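Local atomic coordinates of 16S rRNA (adenine(1408)-N(1))-methyltransferase (Escherichia coli, PDB entry 3P2E), a protein that methylates the N1 position of adenine 1408 in 16S rRNA of assembled 30S subunits, using S-adenosyl-L-methionine, and so confers resistance to aminoglycosides. Residues A[5-10]-A[60-65]; A[27-32]-A[95-100]; A[54-59]-A[84-89]. One frame throughout, in Å; residues are numbered along the deposited sequence.

In the fold
The three contacts run from the N-terminal hairpin to the middle of the sheet in a Rossmann-like methyltransferase fold. Contact 2 joins the central strands 26-31 and 98-104. Contact 3 joins the loops that follow strands 49-54 and 80-83. These two have centres about 14 Å apart and both touch S-adenosyl-L-homocysteine: Gly32 at its amino group, Asp55 at the ribose, Ala87 and Glu88 at the adenine. Ile29 and Leu31 also pack on Ile54. Contact 1 lies farther out, with the Phe62 side chain about 12 Å from the ligand. It reaches contact 3 through Leu61, which packs on Asp55 and Ile84, and through Thr9 on Lys58.

Contact 1: A[5-10]-A[60-65]; sequences KGTKTV and NLFDIS
Gly6 meets Ser65 through its carbonyl oxygen. It sits in a type II' turn from Lys5 to Lys8 that joins the two strands of the N-terminal hairpin. Gly6 has a positive phi, as expected at this place in such a turn. Ser65 OG donates a hydrogen bond of 2.6 Å to Gly6 O. It arrives in the carbonyl plane, on a lone pair. The hydroxyl gets there because chi1 of Ser65 is 178°, which turns OG away from its own backbone N. A water adds a second link. It accepts from Gly6 N at 3.1 Å and donates to Ser65 O at 2.7 Å.

Thr7 comes next and lies over one face of the Phe62 ring. Its CB stands 4.0 Å from the ring centroid, only 5° off the normal, a CH-pi contact. The methyl CG2 leans toward the root of the ring, 3.8 Å from Phe62 CG. Thr7 O approaches the far part of the ring, 3.7 Å from Phe62 CE1.

The contact thus sets the hairpin turn against helix 62-68. Beside it, Leu61 and Ser65 both touch Leu4 of strand 3-5 and Phe82 of strand 80-83, while Ile64 packs on helix 37-44.

Contact 2: A[27-32]-A[95-100]; sequences VHIDLG and KNIADS. With SAH (S-adenosyl-L-homocysteine), chain C.
Val27 and Asp99 hold each other by two hydrogen bonds where two parallel strands of the Rossmann-like methyltransferase sheet begin to pair. Within the seven-stranded sheet, strand 26-31 is the first in chain order and strand 98-104 the fourth, and they lie side by side. Val27 N donates to Asp99 OD2 at 2.8 Å, on the anti side of that oxygen and 16° out of the carboxylate plane. Asp99 N returns a bond of 2.8 Å to Val27 O. The chain turns a corner at Asp99, and its carboxylate takes the N-H of Val27 where the pairing starts. A salt bridge to Lys130 gives OD2 a second partner. One residue on, the regular parallel register takes over, and Ile29 N donates to Ser100 O.

The tight part is buried. Val27 CB lies 3.4 Å from Ile97 O. Ile29 reaches back with chi2 at 179°, which extends CD1 to meet Ala98 CB at 3.8 Å and Ile97 CG2 at 3.9 Å. Ile29 and Ile97 cross at about a right angle. Helix 14-21 packs on Val27 and Ile97.

The contact thins out on both sides. Lys95 and Asn96 lead in without meeting strand 26-31, and Asn96 is exposed. Past Ile29 the first strand runs on to Gly32, whose O accepts from the amino N of S-adenosyl-L-homocysteine at 2.8 Å.

On the sheet face of His28 and Ser100 the imidazole is held at both nitrogens. NE2 bonds Ser102 OG, and Ser100 OG meets the ring edge in its plane and hydrogen-bonds His28 ND1 at 2.6 Å.

Contact 3: A[54-59]-A[84-89]; sequences IDPVKE and IAAAES. With SAH (S-adenosyl-L-homocysteine), chain C.
Asp55 and Ala85 bring two loop backbones together where parallel strands 49-54 and 80-83 have ended, with a weak hydrogen bond of 3.5 Å from Ala85 N to Asp55 O. Ile84 CA adds a CA-H...O contact to the same oxygen at 3.3 Å. Among the side chains, Ile54 CG2 touches Ala85 O and Ala85 CB. Ala85 O sits over one face of the Pro56 ring, 3.3 Å from Pro56 CD. Pro56 CB meets Ala86 CB at 4.2 Å. Ile84 bends its CD1 back to Lys58 CB, 3.6 Å away.

The cofactor product spans both loops. Asp55 grips the ribose with both carboxylate oxygens: SAH O3' donates to OD1 at 2.7 Å and SAH O2' to OD2 at 2.8 Å. OD2 also accepts from Val57 N, closing an Asx turn that helps fix the carboxylate. Ala87 N reads the adenine edge with a nearly straight bond to SAH N1, 2.8 Å and 171°. SAH N6 donates to Glu88 OE1.

Tyr113 of helix 108-115 bonds Glu88 OE2. Leu4 of strand 3-5 covers Ile84 and Lys58, Ile29 and Leu31 of strand 26-31 back Ile54, and Ile121 of helix 119-126 touches Ala87 and Glu88.

Contact 1: A[5-10]-A[60-65]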
loop_
_atom_site.group_PDB
_atom_site.type_symbol
_atom_site.label_atom_id
_atom_site.label_comp_id
_atom_site.label_asym_id
_atom_site.label_seq_id
_atom_site.Cartn_x
_atom_site.Cartn_y
_atom_site.Cartn_z
ATOM N N LYS A 5 11.723 -10.882 -9.149
ATOM C CA LYS A 5 12.854 -10.401 -9.927
ATOM C C LYS A 5 12.368 -10.679 -11.341
ATOM O O LYS A 5 12.584 -11.761 -11.884
ATOM C CB LYS A 5 14.118 -11.208 -9.619
ATOM C CG LYS A 5 15.329 -10.786 -10.441
ATOM C CD LYS A 5 16.602 -11.487 -9.984
ATOM C CE LYS A 5 17.006 -11.050 -8.582
ATOM N NZ LYS A 5 18.279 -11.682 -8.134
ATOM N N GLY A 6 11.695 -9.701 -11.933
ATOM C CA GLY A 6 11.139 -9.923 -13.253
ATOM C C GLY A 6 9.943 -10.827 -13.005
ATOM O O GLY A 6 9.116 -10.524 -12.148
ATOM N N THR A 7 9.850 -11.940 -13.727
ATOM C CA THR A 7 8.737 -12.868 -13.543
ATOM C C THR A 7 9.123 -14.012 -12.610
ATOM O O THR A 7 8.336 -14.926 -12.376
ATOM C CB THR A 7 8.277 -13.473 -14.888
ATOM O OG1 THR A 7 9.349 -14.231 -15.468
ATOM C CG2 THR A 7 7.858 -12.374 -15.846
ATOM N N LYS A 8 10.335 -13.952 -12.071
ATOM C CA LYS A 8 10.830 -15.000 -11.185
ATOM C C LYS A 8 10.742 -14.627 -9.712
ATOM O O LYS A 8 11.022 -13.493 -9.329
ATOM C CB LYS A 8 12.284 -15.325 -11.540
ATOM C CG LYS A 8 12.915 -16.408 -10.681
ATOM C CD LYS A 8 14.380 -16.605 -11.037
ATOM C CE LYS A 8 15.003 -17.728 -10.223
ATOM N NZ LYS A 8 14.340 -19.038 -10.491
ATOM N N THR A 9 10.346 -15.588 -8.886
ATOM C CA THR A 9 10.258 -15.355 -7.452
ATOM C C THR A 9 11.603 -15.731 -6.838
ATOM O O THR A 9 12.141 -16.805 -7.114
ATOM C CB THR A 9 9.152 -16.215 -6.804
ATOM O OG1 THR A 9 7.883 -15.882 -7.383
ATOM C CG2 THR A 9 9.096 -15.968 -5.304
ATOM N N VAL A 10 12.155 -14.841 -6.020
ATOM C CA VAL A 10 13.434 -15.098 -5.371
ATOM C C VAL A 10 13.385 -14.683 -3.909
ATOM O O VAL A 10 12.529 -13.895 -3.502
ATOM C CB VAL A 10 14.586 -14.345 -6.071
ATOM C CG1 VAL A 10 14.792 -14.903 -7.470
ATOM C CG2 VAL A 10 14.276 -12.861 -6.134
ATOM N N ASN A 60 -0.067 -10.636 -11.589
ATOM C CA ASN A 60 -0.459 -9.314 -12.042
ATOM C C ASN A 60 0.638 -8.264 -11.946
ATOM O O ASN A 60 0.478 -7.144 -12.434
ATOM C CB ASN A 60 -1.704 -8.855 -11.295
ATOM C CG ASN A 60 -2.933 -9.648 -11.686
ATOM O OD1 ASN A 60 -2.930 -10.369 -12.692
ATOM N ND2 ASN A 60 -3.999 -9.506 -10.907
ATOM N N LEU A 61 1.757 -8.636 -11.335
ATOM C CA LEU A 61 2.889 -7.724 -11.180
ATOM C C LEU A 61 4.000 -7.958 -12.195
ATOM O O LEU A 61 4.959 -7.187 -12.261
ATOM C CB LEU A 61 3.480 -7.868 -9.780
ATOM C CG LEU A 61 2.754 -7.158 -8.645
ATOM C CD1 LEU A 61 3.158 -7.769 -7.317
ATOM C CD2 LEU A 61 3.084 -5.667 -8.699
ATOM N N PHE A 62 3.877 -9.018 -12.985
ATOM C CA PHE A 62 4.912 -9.351 -13.960
ATOM C C PHE A 62 5.360 -8.232 -14.895
ATOM O O PHE A 62 6.557 -8.034 -15.093
ATOM C CB PHE A 62 4.480 -10.566 -14.791
ATOM C CG PHE A 62 4.508 -11.866 -14.031
ATOM C CD1 PHE A 62 5.021 -11.928 -12.736
ATOM C CD2 PHE A 62 4.040 -13.038 -14.619
ATOM C CE1 PHE A 62 5.068 -13.134 -12.043
ATOM C CE2 PHE A 62 4.084 -14.248 -13.933
ATOM C CZ PHE A 62 4.600 -14.295 -12.641
ATOM N N ASP A 63 4.416 -7.505 -15.479
ATOM C CA ASP A 63 4.791 -6.438 -16.403
ATOM C C ASP A 63 5.622 -5.341 -15.756
ATOM O O ASP A 63 6.694 -4.995 -16.252
ATOM C CB ASP A 63 3.546 -5.842 -17.058
ATOM C CG ASP A 63 3.061 -6.670 -18.232
ATOM O OD1 ASP A 63 2.915 -7.901 -18.072
ATOM O OD2 ASP A 63 2.826 -6.092 -19.314
ATOM N N ILE A 64 5.139 -4.787 -14.651
ATOM C CA ILE A 64 5.890 -3.730 -13.990
ATOM C C ILE A 64 7.159 -4.269 -13.328
ATOM O O ILE A 64 8.164 -3.570 -13.245
ATOM C CB ILE A 64 5.020 -2.993 -12.948
ATOM C CG1 ILE A 64 3.895 -2.233 -13.659
ATOM C CG2 ILE A 64 5.881 -2.028 -12.135
ATOM C CD1 ILE A 64 4.381 -1.217 -14.689
ATOM N N SER A 65 7.118 -5.515 -12.869
ATOM C CA SER A 65 8.289 -6.112 -12.244
ATOM C C SER A 65 9.404 -6.237 -13.283
ATOM O O SER A 65 10.578 -6.033 -12.976
ATOM C CB SER A 65 7.954 -7.495 -11.684
ATOM O OG SER A 65 9.105 -8.090 -11.121
HETATM O O HOH W 1 11.705 -6.932 -10.644
#

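Contact 2: A[27-32]-A[95-100]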
loop_
_atom_site.group_PDB
_atom_site.type_symbol
_atom_site.label_atom_id
_atom_site.label_comp_id
_atom_site.label_asym_id
_atom_site.label_seq_id
_atom_site.Cartn_x
_atom_site.Cartn_y
_atom_site.Cartn_z
ATOM N N VAL A 27 11.017 4.732 3.941
ATOM C CA VAL A 27 10.506 3.480 3.396
ATOM C C VAL A 27 8.981 3.568 3.390
ATOM O O VAL A 27 8.368 3.902 4.401
ATOM C CB VAL A 27 10.928 2.258 4.258
ATOM C CG1 VAL A 27 10.221 0.993 3.760
ATOM C CG2 VAL A 27 12.432 2.072 4.195
ATOM N N HIS A 28 8.376 3.281 2.241
ATOM C CA HIS A 28 6.928 3.317 2.119
ATOM C C HIS A 28 6.429 1.937 1.711
ATOM O O HIS A 28 6.975 1.329 0.796
ATOM C CB HIS A 28 6.499 4.328 1.047
ATOM C CG HIS A 28 5.019 4.375 0.833
ATOM N ND1 HIS A 28 4.170 5.084 1.655
ATOM C CD2 HIS A 28 4.229 3.740 -0.066
ATOM C CE1 HIS A 28 2.920 4.883 1.274
ATOM N NE2 HIS A 28 2.929 4.070 0.233
ATOM N N ILE A 29 5.400 1.447 2.395
ATOM C CA ILE A 29 4.817 0.152 2.068
ATOM C C ILE A 29 3.400 0.346 1.535
ATOM O O ILE A 29 2.599 1.068 2.131
ATOM C CB ILE A 29 4.738 -0.789 3.303
ATOM C CG1 ILE A 29 6.146 -1.226 3.723
ATOM C CG2 ILE A 29 3.883 -2.021 2.970
ATOM C CD1 ILE A 29 6.181 -2.144 4.949
ATOM N N ASP A 30 3.108 -0.283 0.401
ATOM C CA ASP A 30 1.779 -0.227 -0.196
ATOM C C ASP A 30 1.274 -1.667 -0.166
ATOM O O ASP A 30 1.768 -2.526 -0.908
ATOM C CB ASP A 30 1.850 0.299 -1.633
ATOM C CG ASP A 30 0.479 0.463 -2.265
ATOM O OD1 ASP A 30 -0.439 0.944 -1.568
ATOM O OD2 ASP A 30 0.320 0.121 -3.461
ATOM N N LEU A 31 0.316 -1.928 0.720
ATOM C CA LEU A 31 -0.263 -3.264 0.899
ATOM C C LEU A 31 -1.434 -3.489 -0.058
ATOM O O LEU A 31 -2.329 -2.651 -0.152
ATOM C CB LEU A 31 -0.719 -3.422 2.350
ATOM C CG LEU A 31 -1.415 -4.725 2.755
ATOM C CD1 LEU A 31 -0.530 -5.926 2.437
ATOM C CD2 LEU A 31 -1.736 -4.665 4.237
ATOM N N GLY A 32 -1.431 -4.632 -0.746
ATOM C CA GLY A 32 -2.469 -4.923 -1.725
ATOM C C GLY A 32 -2.205 -4.003 -2.903
ATOM O O GLY A 32 -3.117 -3.419 -3.484
ATOM N N LYS A 95 8.938 -6.025 9.624
ATOM C CA LYS A 95 8.527 -5.474 10.907
ATOM C C LYS A 95 9.287 -4.202 11.274
ATOM O O LYS A 95 10.510 -4.133 11.122
ATOM C CB LYS A 95 8.718 -6.523 12.009
ATOM C CG LYS A 95 7.573 -7.517 12.125
ATOM C CD LYS A 95 7.176 -8.073 10.774
ATOM C CE LYS A 95 5.942 -8.947 10.883
ATOM N NZ LYS A 95 5.405 -9.292 9.541
ATOM N N ASN A 96 8.544 -3.194 11.730
ATOM C CA ASN A 96 9.116 -1.922 12.178
ATOM C C ASN A 96 10.061 -1.294 11.156
ATOM O O ASN A 96 11.136 -0.807 11.512
ATOM C CB ASN A 96 9.856 -2.159 13.500
ATOM C CG ASN A 96 10.280 -0.873 14.179
ATOM O OD1 ASN A 96 9.458 -0.001 14.447
ATOM N ND2 ASN A 96 11.571 -0.758 14.474
ATOM N N ILE A 97 9.648 -1.265 9.894
ATOM C CA ILE A 97 10.507 -0.730 8.837
ATOM C C ILE A 97 9.968 0.475 8.058
ATOM O O ILE A 97 10.743 1.237 7.476
ATOM C CB ILE A 97 10.813 -1.847 7.805
ATOM C CG1 ILE A 97 11.986 -1.455 6.909
ATOM C CG2 ILE A 97 9.587 -2.092 6.933
ATOM C CD1 ILE A 97 12.343 -2.525 5.885
ATOM N N ALA A 98 8.654 0.657 8.049
ATOM C CA ALA A 98 8.059 1.732 7.255
ATOM C C ALA A 98 7.759 3.085 7.891
ATOM O O ALA A 98 7.269 3.176 9.014
ATOM C CB ALA A 98 6.799 1.208 6.581
ATOM N N ASP A 99 8.052 4.141 7.135
ATOM C CA ASP A 99 7.775 5.505 7.567
ATOM C C ASP A 99 6.320 5.816 7.219
ATOM O O ASP A 99 5.708 6.718 7.795
ATOM C CB ASP A 99 8.689 6.493 6.833
ATOM C CG ASP A 99 10.121 6.397 7.284
ATOM O OD1 ASP A 99 10.458 7.022 8.315
ATOM O OD2 ASP A 99 10.907 5.691 6.622
ATOM N N SER A 100 5.773 5.062 6.268
ATOM C CA SER A 100 4.395 5.257 5.834
ATOM C C SER A 100 3.820 3.979 5.239
ATOM O O SER A 100 4.542 3.187 4.635
ATOM C CB SER A 100 4.317 6.387 4.805
ATOM O OG SER A 100 5.223 6.174 3.735
HETATM N N SAH C . -3.997 -1.002 -4.686
HETATM C CA SAH C . -4.446 -1.530 -5.864
HETATM C CB SAH C . -5.631 -2.465 -5.607
HETATM C CG SAH C . -5.992 -3.465 -6.664
HETATM S SD SAH C . -7.356 -4.534 -6.342
HETATM C C SAH C . -4.733 -0.346 -6.887
HETATM O O SAH C . -4.572 -0.792 -7.944
HETATM O OXT SAH C . -5.050 0.720 -6.602
HETATM C "C5'" SAH C . -7.258 -5.258 -4.700
HETATM C "C4'" SAH C . -5.812 -5.919 -4.531
HETATM O "O4'" SAH C . -5.823 -6.308 -3.151
HETATM C "C3'" SAH C . -5.564 -7.159 -5.366
HETATM O "O3'" SAH C . -4.357 -7.005 -6.177
HETATM C "C2'" SAH C . -5.511 -8.329 -4.317
HETATM O "O2'" SAH C . -4.649 -9.403 -4.624
HETATM C "C1'" SAH C . -5.115 -7.581 -3.026
HETATM N N9 SAH C . -5.554 -8.275 -1.750
HETATM C C8 SAH C . -6.825 -8.793 -1.468
HETATM N N7 SAH C . -6.883 -9.392 -0.292
HETATM C C5 SAH C . -5.542 -9.230 0.192
HETATM C C6 SAH C . -5.026 -9.698 1.450
HETATM N N6 SAH C . -5.792 -10.372 2.341
HETATM N N1 SAH C . -3.691 -9.400 1.659
HETATM C C2 SAH C . -2.907 -8.702 0.731
HETATM N N3 SAH C . -3.418 -8.253 -0.483
HETATM C C4 SAH C . -4.743 -8.565 -0.663
#

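Contact 3: A[54-59]-A[84-89]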
loop_
_atom_site.group_PDB
_atom_site.type_symbol
_atom_site.label_atom_id
_atom_site.label_comp_id
_atom_site.label_asym_id
_atom_site.label_seq_id
_atom_site.Cartn_x
_atom_site.Cartn_y
_atom_site.Cartn_z
ATOM N N ILE A 54 3.332 -4.822 -1.756
ATOM C CA ILE A 54 2.982 -6.178 -1.342
ATOM C C ILE A 54 1.660 -6.659 -1.944
ATOM O O ILE A 54 0.663 -5.939 -1.919
ATOM C CB ILE A 54 2.828 -6.250 0.192
ATOM C CG1 ILE A 54 4.085 -5.716 0.881
ATOM C CG2 ILE A 54 2.554 -7.685 0.624
ATOM C CD1 ILE A 54 3.938 -5.599 2.393
ATOM N N ASP A 55 1.660 -7.873 -2.485
ATOM C CA ASP A 55 0.442 -8.464 -3.037
ATOM C C ASP A 55 0.629 -9.972 -3.169
ATOM O O ASP A 55 1.695 -10.440 -3.554
ATOM C CB ASP A 55 0.107 -7.887 -4.412
ATOM C CG ASP A 55 -1.374 -7.992 -4.733
ATOM O OD1 ASP A 55 -2.046 -6.945 -4.756
ATOM O OD2 ASP A 55 -1.873 -9.120 -4.945
ATOM N N PRO A 56 -0.408 -10.751 -2.837
ATOM C CA PRO A 56 -0.317 -12.209 -2.936
ATOM C C PRO A 56 -0.416 -12.729 -4.371
ATOM O O PRO A 56 -0.112 -13.893 -4.631
ATOM C CB PRO A 56 -1.476 -12.687 -2.064
ATOM C CG PRO A 56 -2.488 -11.590 -2.232
ATOM C CD PRO A 56 -1.642 -10.345 -2.138
ATOM N N VAL A 57 -0.843 -11.870 -5.293
ATOM C CA VAL A 57 -0.974 -12.258 -6.697
ATOM C C VAL A 57 0.244 -11.793 -7.484
ATOM O O VAL A 57 0.309 -10.654 -7.942
ATOM C CB VAL A 57 -2.253 -11.659 -7.320
ATOM C CG1 VAL A 57 -2.346 -12.035 -8.799
ATOM C CG2 VAL A 57 -3.478 -12.162 -6.556
ATOM N N LYS A 58 1.212 -12.682 -7.656
ATOM C CA LYS A 58 2.426 -12.310 -8.369
ATOM C C LYS A 58 2.219 -12.112 -9.856
ATOM O O LYS A 58 2.907 -11.299 -10.477
ATOM C CB LYS A 58 3.510 -13.369 -8.164
ATOM C CG LYS A 58 3.176 -14.714 -8.793
ATOM C CD LYS A 58 4.338 -15.683 -8.662
ATOM C CE LYS A 58 4.010 -17.013 -9.327
ATOM N NZ LYS A 58 5.162 -17.956 -9.246
ATOM N N GLU A 59 1.270 -12.851 -10.426
ATOM C CA GLU A 59 1.015 -12.788 -11.856
ATOM C C GLU A 59 0.666 -11.408 -12.378
ATOM O O GLU A 59 1.062 -11.042 -13.482
ATOM C CB GLU A 59 -0.092 -13.772 -12.248
ATOM C CG GLU A 59 0.306 -15.237 -12.092
ATOM C CD GLU A 59 0.108 -15.768 -10.685
ATOM O OE1 GLU A 59 -0.181 -14.971 -9.769
ATOM O OE2 GLU A 59 0.246 -16.998 -10.496
ATOM N N ILE A 84 5.765 -10.748 -2.368
ATOM C CA ILE A 84 4.613 -11.617 -2.547
ATOM C C ILE A 84 4.210 -12.163 -1.193
ATOM O O ILE A 84 4.841 -13.077 -0.659
ATOM C CB ILE A 84 4.935 -12.782 -3.503
ATOM C CG1 ILE A 84 5.473 -12.230 -4.830
ATOM C CG2 ILE A 84 3.683 -13.609 -3.750
ATOM C CD1 ILE A 84 4.580 -11.182 -5.491
ATOM N N ALA A 85 3.162 -11.570 -0.632
ATOM C CA ALA A 85 2.649 -11.960 0.670
ATOM C C ALA A 85 1.240 -11.409 0.824
ATOM O O ALA A 85 0.799 -10.585 0.022
ATOM C CB ALA A 85 3.548 -11.403 1.773
ATOM N N ALA A 86 0.542 -11.872 1.856
ATOM C CA ALA A 86 -0.818 -11.422 2.140
ATOM C C ALA A 86 -0.859 -10.774 3.519
ATOM O O ALA A 86 0.017 -11.008 4.349
ATOM C CB ALA A 86 -1.779 -12.601 2.087
ATOM N N ALA A 87 -1.893 -9.975 3.768
ATOM C CA ALA A 87 -2.033 -9.292 5.048
ATOM C C ALA A 87 -2.098 -10.253 6.230
ATOM O O ALA A 87 -1.704 -9.893 7.345
ATOM C CB ALA A 87 -3.269 -8.403 5.032
ATOM N N GLU A 88 -2.595 -11.465 5.991
ATOM C CA GLU A 88 -2.710 -12.466 7.050
ATOM C C GLU A 88 -1.380 -13.138 7.384
ATOM O O GLU A 88 -1.244 -13.764 8.436
ATOM C CB GLU A 88 -3.732 -13.545 6.664
ATOM C CG GLU A 88 -5.122 -13.016 6.368
ATOM C CD GLU A 88 -5.371 -12.813 4.887
ATOM O OE1 GLU A 88 -4.464 -12.317 4.188
ATOM O OE2 GLU A 88 -6.481 -13.143 4.421
ATOM N N SER A 89 -0.402 -13.010 6.492
ATOM C CA SER A 89 0.907 -13.621 6.707
ATOM C C SER A 89 2.028 -12.731 6.182
ATOM O O SER A 89 2.709 -13.073 5.214
ATOM C CB SER A 89 0.967 -14.988 6.019
ATOM O OG SER A 89 0.744 -14.864 4.625
HETATM N N SAH C . -3.997 -1.002 -4.686
HETATM C CA SAH C . -4.446 -1.530 -5.864
HETATM C CB SAH C . -5.631 -2.465 -5.607
HETATM C CG SAH C . -5.992 -3.465 -6.664
HETATM S SD SAH C . -7.356 -4.534 -6.342
HETATM C C SAH C . -4.733 -0.346 -6.887
HETATM O O SAH C . -4.572 -0.792 -7.944
HETATM O OXT SAH C . -5.050 0.720 -6.602
HETATM C "C5'" SAH C . -7.258 -5.258 -4.700
HETATM C "C4'" SAH C . -5.812 -5.919 -4.531
HETATM O "O4'" SAH C . -5.823 -6.308 -3.151
HETATM C "C3'" SAH C . -5.564 -7.159 -5.366
HETATM O "O3'" SAH C . -4.357 -7.005 -6.177
HETATM C "C2'" SAH C . -5.511 -8.329 -4.317
HETATM O "O2'" SAH C . -4.649 -9.403 -4.624
HETATM C "C1'" SAH C . -5.115 -7.581 -3.026
HETATM N N9 SAH C . -5.554 -8.275 -1.750
HETATM C C8 SAH C . -6.825 -8.793 -1.468
HETATM N N7 SAH C . -6.883 -9.392 -0.292
HETATM C C5 SAH C . -5.542 -9.230 0.192
HETATM C C6 SAH C . -5.026 -9.698 1.450
HETATM N N6 SAH C . -5.792 -10.372 2.341
HETATM N N1 SAH C . -3.691 -9.400 1.659
HETATM C C2 SAH C . -2.907 -8.702 0.731
HETATM N N3 SAH C . -3.418 -8.253 -0.483
HETATM C C4 SAH C . -4.743 -8.565 -0.663
#